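Local structure of uncharacterized ACR, COG1565 superfamily (Burkholderia thailandensis, 4F3N) at residues A278-R283 with A345-G350; D356-Y360 with R428-L432. The protein is of unknown function but has a methyltransferase fold and may transfer methyl groups from S-adenosylmethionine, possibly to protein arginines. All blocks are in the same frame, centred on the assembly; numbering follows the deposited sequence.

Both contacts lie on the same side of the chain's centre, with their own centres about 13 Å apart. Contact 1 packs helix 276-288 against helix 343-352. Contact 2 sets the edge strand 356-362 of the seven-stranded mixed sheet against the C-terminal residues. Helix 343-352 precedes that strand in the chain, and the two contacts meet at His347. Its CD2 lies 3.7 Å from Leu357 CD2, and its ND1 lies 4.0 Å from Leu432 CB. Strand 407-414 is the other shared element: both helices pack on it and strand 356-362 pairs with it antiparallel. Both contacts lie away from Thr113 and Asn214, which bind S-adenosylhomocysteine in another crystal structure of the protein.

Contact 1 (A278-R283 with A345-G350); sequences AVAFVR and AIHEAG
Ala349 CB points into helix 276-288 and sits between Val279 and Val282. It lies 3.7 Å from Val279 O and 3.9 Å from Val282 CG1. Val279 straddles one turn of the partner helix. Its CG1 meets Ala349 CB, while its CG2 meets Ala345 CB at 3.9 Å. Val282 does the same one turn on. With CG1 anti to its backbone N (chi1 172°), that methyl rests on the main chain, 3.7 Å from Gly350 N and close to Ile346 O. Val282 CG2 instead touches Ile346 CG2 at 4.0 Å, and the two side chains cross at about a right angle. Ile346 CD1 continues to Ala278 CB at 4.1 Å. On the outer side, Arg283 CG lies 3.6 Å from Ala349 O. Val279 CG1 sits above one face of the Arg283 guanidinium, offset toward its rim. The axes of the two segments come within 8.2 Å and cross at -33°, consistent with the small residues at the interface. Behind them, Phe412 of strand 407-414 touches both Val282 and Ile346, and Ile410 also touches Ile346. The contact is therefore apolar and depends on the fit of methyl groups.

Contact 2 (D356-Y360 with R428-L432); sequences DLLGY and RSHTL
Tyr360 carries most of the strand's side of this contact. Its CB meets Leu432 CD1 at 3.7 Å. CG is anti to the backbone N (chi1 168°), which turns one ring face to Leu432 and an edge to Arg428. Leu432 CD2 makes a CH-pi contact over that face, 3.9 Å from the ring centroid and 9° off the normal. At the rim, CD2 and CE2 of Tyr360 pack on Arg428 CB, and CD2 also approaches Arg428 O near the ring plane. Tyr360 OH shares a water with Arg428 NH1. The far end of Arg428 forms a salt bridge with Glu405. The main chains are joined by Arg428 N donating to Tyr360 O, 2.7 Å long and nearly straight at 161°. Leu357 CD2 presses on Ser429 OG at 3.2 Å. Asp427 links the two segments as well, bonding Ser429 OG with OD2 and Tyr360 N with OD1. Arg428 O accepts from both Thr431 N and Thr431 OG1, which fixes the short 3-10 turn. The strand has a classic beta bulge, with Leu358 and Gly359 both facing Ala411. The arrangement is a C-terminal 3-10 turn packed on the bulged edge strand of a Rossmann-like methyltransferase sheet with order 3-2-1-4-5-7-6.

Contact 1 (A278-R283 with A345-G350)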
loop_
_atom_site.group_PDB
_atom_site.type_symbol
_atom_site.label_atom_id
_atom_site.label_comp_id
_atom_site.label_asym_id
_atom_site.label_seq_id
_atom_site.Cartn_x
_atom_site.Cartn_y
_atom_site.Cartn_z
ATOM N N ALA A 278 -7.707 2.684 5.363
ATOM C CA ALA A 278 -6.855 3.474 4.457
ATOM C C ALA A 278 -7.258 4.925 4.366
ATOM O O ALA A 278 -6.406 5.830 4.310
ATOM C CB ALA A 278 -6.809 2.829 3.064
ATOM N N VAL A 279 -8.561 5.165 4.273
ATOM C CA VAL A 279 -9.087 6.514 4.291
ATOM C C VAL A 279 -8.662 7.272 5.577
ATOM O O VAL A 279 -8.203 8.439 5.526
ATOM C CB VAL A 279 -10.645 6.509 4.034
ATOM C CG1 VAL A 279 -11.289 7.817 4.458
ATOM C CG2 VAL A 279 -10.910 6.232 2.555
ATOM N N ALA A 280 -8.806 6.607 6.726
ATOM C CA ALA A 280 -8.471 7.162 8.023
ATOM C C ALA A 280 -7.017 7.521 8.016
ATOM O O ALA A 280 -6.632 8.592 8.499
ATOM C CB ALA A 280 -8.744 6.149 9.126
ATOM N N PHE A 281 -6.208 6.626 7.437
ATOM C CA PHE A 281 -4.744 6.854 7.366
ATOM C C PHE A 281 -4.365 8.049 6.522
ATOM O O PHE A 281 -3.571 8.883 6.946
ATOM C CB PHE A 281 -4.073 5.597 6.826
ATOM C CG PHE A 281 -2.579 5.718 6.641
ATOM C CD1 PHE A 281 -1.725 5.710 7.733
ATOM C CD2 PHE A 281 -2.034 5.829 5.384
ATOM C CE1 PHE A 281 -0.353 5.846 7.565
ATOM C CE2 PHE A 281 -0.641 5.922 5.216
ATOM C CZ PHE A 281 0.182 5.935 6.300
ATOM N N VAL A 282 -4.953 8.165 5.339
ATOM C CA VAL A 282 -4.675 9.294 4.460
ATOM C C VAL A 282 -5.145 10.613 5.081
ATOM O O VAL A 282 -4.431 11.615 5.027
ATOM C CB VAL A 282 -5.229 9.063 3.060
ATOM C CG1 VAL A 282 -5.132 10.331 2.149
ATOM C CG2 VAL A 282 -4.480 7.887 2.443
ATOM N N ARG A 283 -6.302 10.601 5.754
ATOM C CA ARG A 283 -6.714 11.801 6.465
ATOM C C ARG A 283 -5.667 12.196 7.479
ATOM O O ARG A 283 -5.370 13.376 7.593
ATOM C CB ARG A 283 -8.056 11.599 7.155
ATOM C CG ARG A 283 -9.211 11.493 6.180
ATOM C CD ARG A 283 -10.504 11.299 6.950
ATOM N NE ARG A 283 -11.673 11.319 6.081
ATOM C CZ ARG A 283 -12.882 10.876 6.422
ATOM N NH1 ARG A 283 -13.119 10.367 7.631
ATOM N NH2 ARG A 283 -13.884 10.979 5.555
ATOM N N ALA A 345 -11.860 7.573 -3.131
ATOM C CA ALA A 345 -11.970 7.709 -1.691
ATOM C C ALA A 345 -10.660 8.220 -1.090
ATOM O O ALA A 345 -10.706 9.025 -0.164
ATOM C CB ALA A 345 -12.335 6.383 -1.068
ATOM N N ILE A 346 -9.519 7.725 -1.593
ATOM C CA ILE A 346 -8.213 8.268 -1.151
ATOM C C ILE A 346 -8.099 9.751 -1.494
ATOM O O ILE A 346 -7.720 10.567 -0.654
ATOM C CB ILE A 346 -7.037 7.451 -1.746
ATOM C CG1 ILE A 346 -7.095 6.015 -1.269
ATOM C CG2 ILE A 346 -5.660 8.074 -1.402
ATOM C CD1 ILE A 346 -7.232 5.834 0.243
ATOM N N HIS A 347 -8.458 10.130 -2.729
ATOM C CA HIS A 347 -8.511 11.546 -3.117
ATOM C C HIS A 347 -9.342 12.383 -2.163
ATOM O O HIS A 347 -8.881 13.426 -1.650
ATOM C CB HIS A 347 -9.092 11.631 -4.521
ATOM C CG HIS A 347 -9.453 13.033 -4.950
ATOM N ND1 HIS A 347 -10.633 13.318 -5.524
ATOM C CD2 HIS A 347 -8.763 14.219 -4.856
ATOM C CE1 HIS A 347 -10.696 14.627 -5.825
ATOM N NE2 HIS A 347 -9.548 15.200 -5.444
ATOM N N GLU A 348 -10.568 11.927 -1.895
ATOM C CA GLU A 348 -11.456 12.674 -0.984
ATOM C C GLU A 348 -10.887 12.767 0.421
ATOM O O GLU A 348 -11.017 13.800 1.081
ATOM C CB GLU A 348 -12.875 12.061 -1.020
ATOM C CG GLU A 348 -13.458 12.235 -2.428
ATOM C CD GLU A 348 -14.541 11.236 -2.801
ATOM O OE1 GLU A 348 -15.132 10.590 -1.904
ATOM O OE2 GLU A 348 -14.809 11.062 -4.021
ATOM N N ALA A 349 -10.237 11.709 0.855
ATOM C CA ALA A 349 -9.606 11.651 2.186
ATOM C C ALA A 349 -8.571 12.770 2.337
ATOM O O ALA A 349 -8.609 13.541 3.307
ATOM C CB ALA A 349 -8.982 10.286 2.451
ATOM N N GLY A 350 -7.689 12.883 1.356
ATOM C CA GLY A 350 -6.626 13.848 1.434
ATOM C C GLY A 350 -7.072 15.291 1.268
ATOM O O GLY A 350 -6.653 16.164 2.048
#

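Contact 2 (D356-Y360 with R428-L432)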
loop_
_atom_site.group_PDB
_atom_site.type_symbol
_atom_site.label_atom_id
_atom_site.label_comp_id
_atom_site.label_asym_id
_atom_site.label_seq_id
_atom_site.Cartn_x
_atom_site.Cartn_y
_atom_site.Cartn_z
ATOM N N ASP A 356 -3.977 19.897 -0.944
ATOM C CA ASP A 356 -4.188 19.941 -2.366
ATOM C C ASP A 356 -3.915 18.590 -2.988
ATOM O O ASP A 356 -3.032 17.857 -2.525
ATOM C CB ASP A 356 -3.221 20.968 -2.958
ATOM C CG ASP A 356 -3.415 22.376 -2.343
ATOM O OD1 ASP A 356 -4.595 22.760 -2.177
ATOM O OD2 ASP A 356 -2.413 23.042 -1.975
ATOM N N LEU A 357 -4.621 18.284 -4.075
ATOM C CA LEU A 357 -4.263 17.140 -4.907
ATOM C C LEU A 357 -3.186 17.611 -5.850
ATOM O O LEU A 357 -3.405 18.485 -6.660
ATOM C CB LEU A 357 -5.439 16.623 -5.698
ATOM C CG LEU A 357 -5.188 15.458 -6.662
ATOM C CD1 LEU A 357 -4.903 14.209 -5.858
ATOM C CD2 LEU A 357 -6.416 15.259 -7.554
ATOM N N LEU A 358 -2.007 17.035 -5.711
ATOM C CA LEU A 358 -0.839 17.357 -6.525
ATOM C C LEU A 358 -0.840 16.585 -7.837
ATOM O O LEU A 358 -0.415 17.111 -8.846
ATOM C CB LEU A 358 0.440 17.067 -5.713
ATOM C CG LEU A 358 1.741 17.483 -6.338
ATOM C CD1 LEU A 358 1.773 18.988 -6.626
ATOM C CD2 LEU A 358 2.901 16.988 -5.441
ATOM N N GLY A 359 -1.357 15.353 -7.851
ATOM C CA GLY A 359 -1.563 14.619 -9.085
ATOM C C GLY A 359 -2.103 13.232 -8.845
ATOM O O GLY A 359 -2.096 12.763 -7.711
ATOM N N TYR A 360 -2.522 12.583 -9.930
ATOM C CA TYR A 360 -3.012 11.189 -9.969
ATOM C C TYR A 360 -2.799 10.664 -11.392
ATOM O O TYR A 360 -3.329 11.235 -12.337
ATOM C CB TYR A 360 -4.492 11.064 -9.552
ATOM C CG TYR A 360 -5.030 9.740 -9.879
ATOM C CD1 TYR A 360 -4.657 8.637 -9.141
ATOM C CD2 TYR A 360 -5.808 9.545 -10.990
ATOM C CE1 TYR A 360 -5.081 7.376 -9.489
ATOM C CE2 TYR A 360 -6.239 8.293 -11.338
ATOM C CZ TYR A 360 -5.873 7.210 -10.581
ATOM O OH TYR A 360 -6.251 5.940 -10.912
ATOM N N ARG A 428 -4.568 12.214 -14.559
ATOM C CA ARG A 428 -5.881 11.605 -14.606
ATOM C C ARG A 428 -6.833 12.073 -13.493
ATOM O O ARG A 428 -7.827 11.418 -13.259
ATOM C CB ARG A 428 -5.768 10.102 -14.516
ATOM C CG ARG A 428 -4.908 9.480 -15.579
ATOM C CD ARG A 428 -4.904 7.996 -15.418
ATOM N NE ARG A 428 -4.126 7.336 -16.464
ATOM C CZ ARG A 428 -4.067 6.010 -16.617
ATOM N NH1 ARG A 428 -4.621 5.205 -15.752
ATOM N NH2 ARG A 428 -3.382 5.481 -17.615
ATOM N N SER A 429 -6.491 13.168 -12.816
ATOM C CA SER A 429 -7.208 13.637 -11.625
ATOM C C SER A 429 -8.680 13.855 -11.923
ATOM O O SER A 429 -9.534 13.644 -11.065
ATOM C CB SER A 429 -6.595 14.916 -11.059
ATOM O OG SER A 429 -5.289 14.747 -10.541
ATOM N N HIS A 430 -8.978 14.233 -13.166
ATOM C CA HIS A 430 -10.338 14.527 -13.575
ATOM C C HIS A 430 -11.233 13.308 -13.631
ATOM O O HIS A 430 -12.469 13.449 -13.607
ATOM C CB HIS A 430 -10.326 15.318 -14.894
ATOM C CG HIS A 430 -9.551 14.637 -15.996
ATOM N ND1 HIS A 430 -8.188 14.497 -15.962
ATOM C CD2 HIS A 430 -9.988 14.009 -17.178
ATOM C CE1 HIS A 430 -7.790 13.835 -17.077
ATOM N NE2 HIS A 430 -8.891 13.537 -17.815
ATOM N N THR A 431 -10.641 12.098 -13.651
ATOM C CA THR A 431 -11.368 10.845 -13.614
ATOM C C THR A 431 -11.692 10.302 -12.204
ATOM O O THR A 431 -12.347 9.276 -12.055
ATOM C CB THR A 431 -10.608 9.768 -14.417
ATOM O OG1 THR A 431 -9.443 9.333 -13.689
ATOM C CG2 THR A 431 -10.161 10.363 -15.787
ATOM N N LEU A 432 -11.210 10.982 -11.170
ATOM C CA LEU A 432 -11.398 10.513 -9.778
ATOM C C LEU A 432 -12.842 10.772 -9.330
ATOM O O LEU A 432 -13.395 10.065 -8.481
ATOM C CB LEU A 432 -10.390 11.211 -8.859
ATOM C CG LEU A 432 -8.925 10.745 -8.993
ATOM C CD1 LEU A 432 -7.925 11.693 -8.344
ATOM C CD2 LEU A 432 -8.739 9.329 -8.422
ATOM O OXT LEU A 432 -13.454 11.689 -9.878
HETATM O O HOH W 1 -6.833 5.519 -13.575
#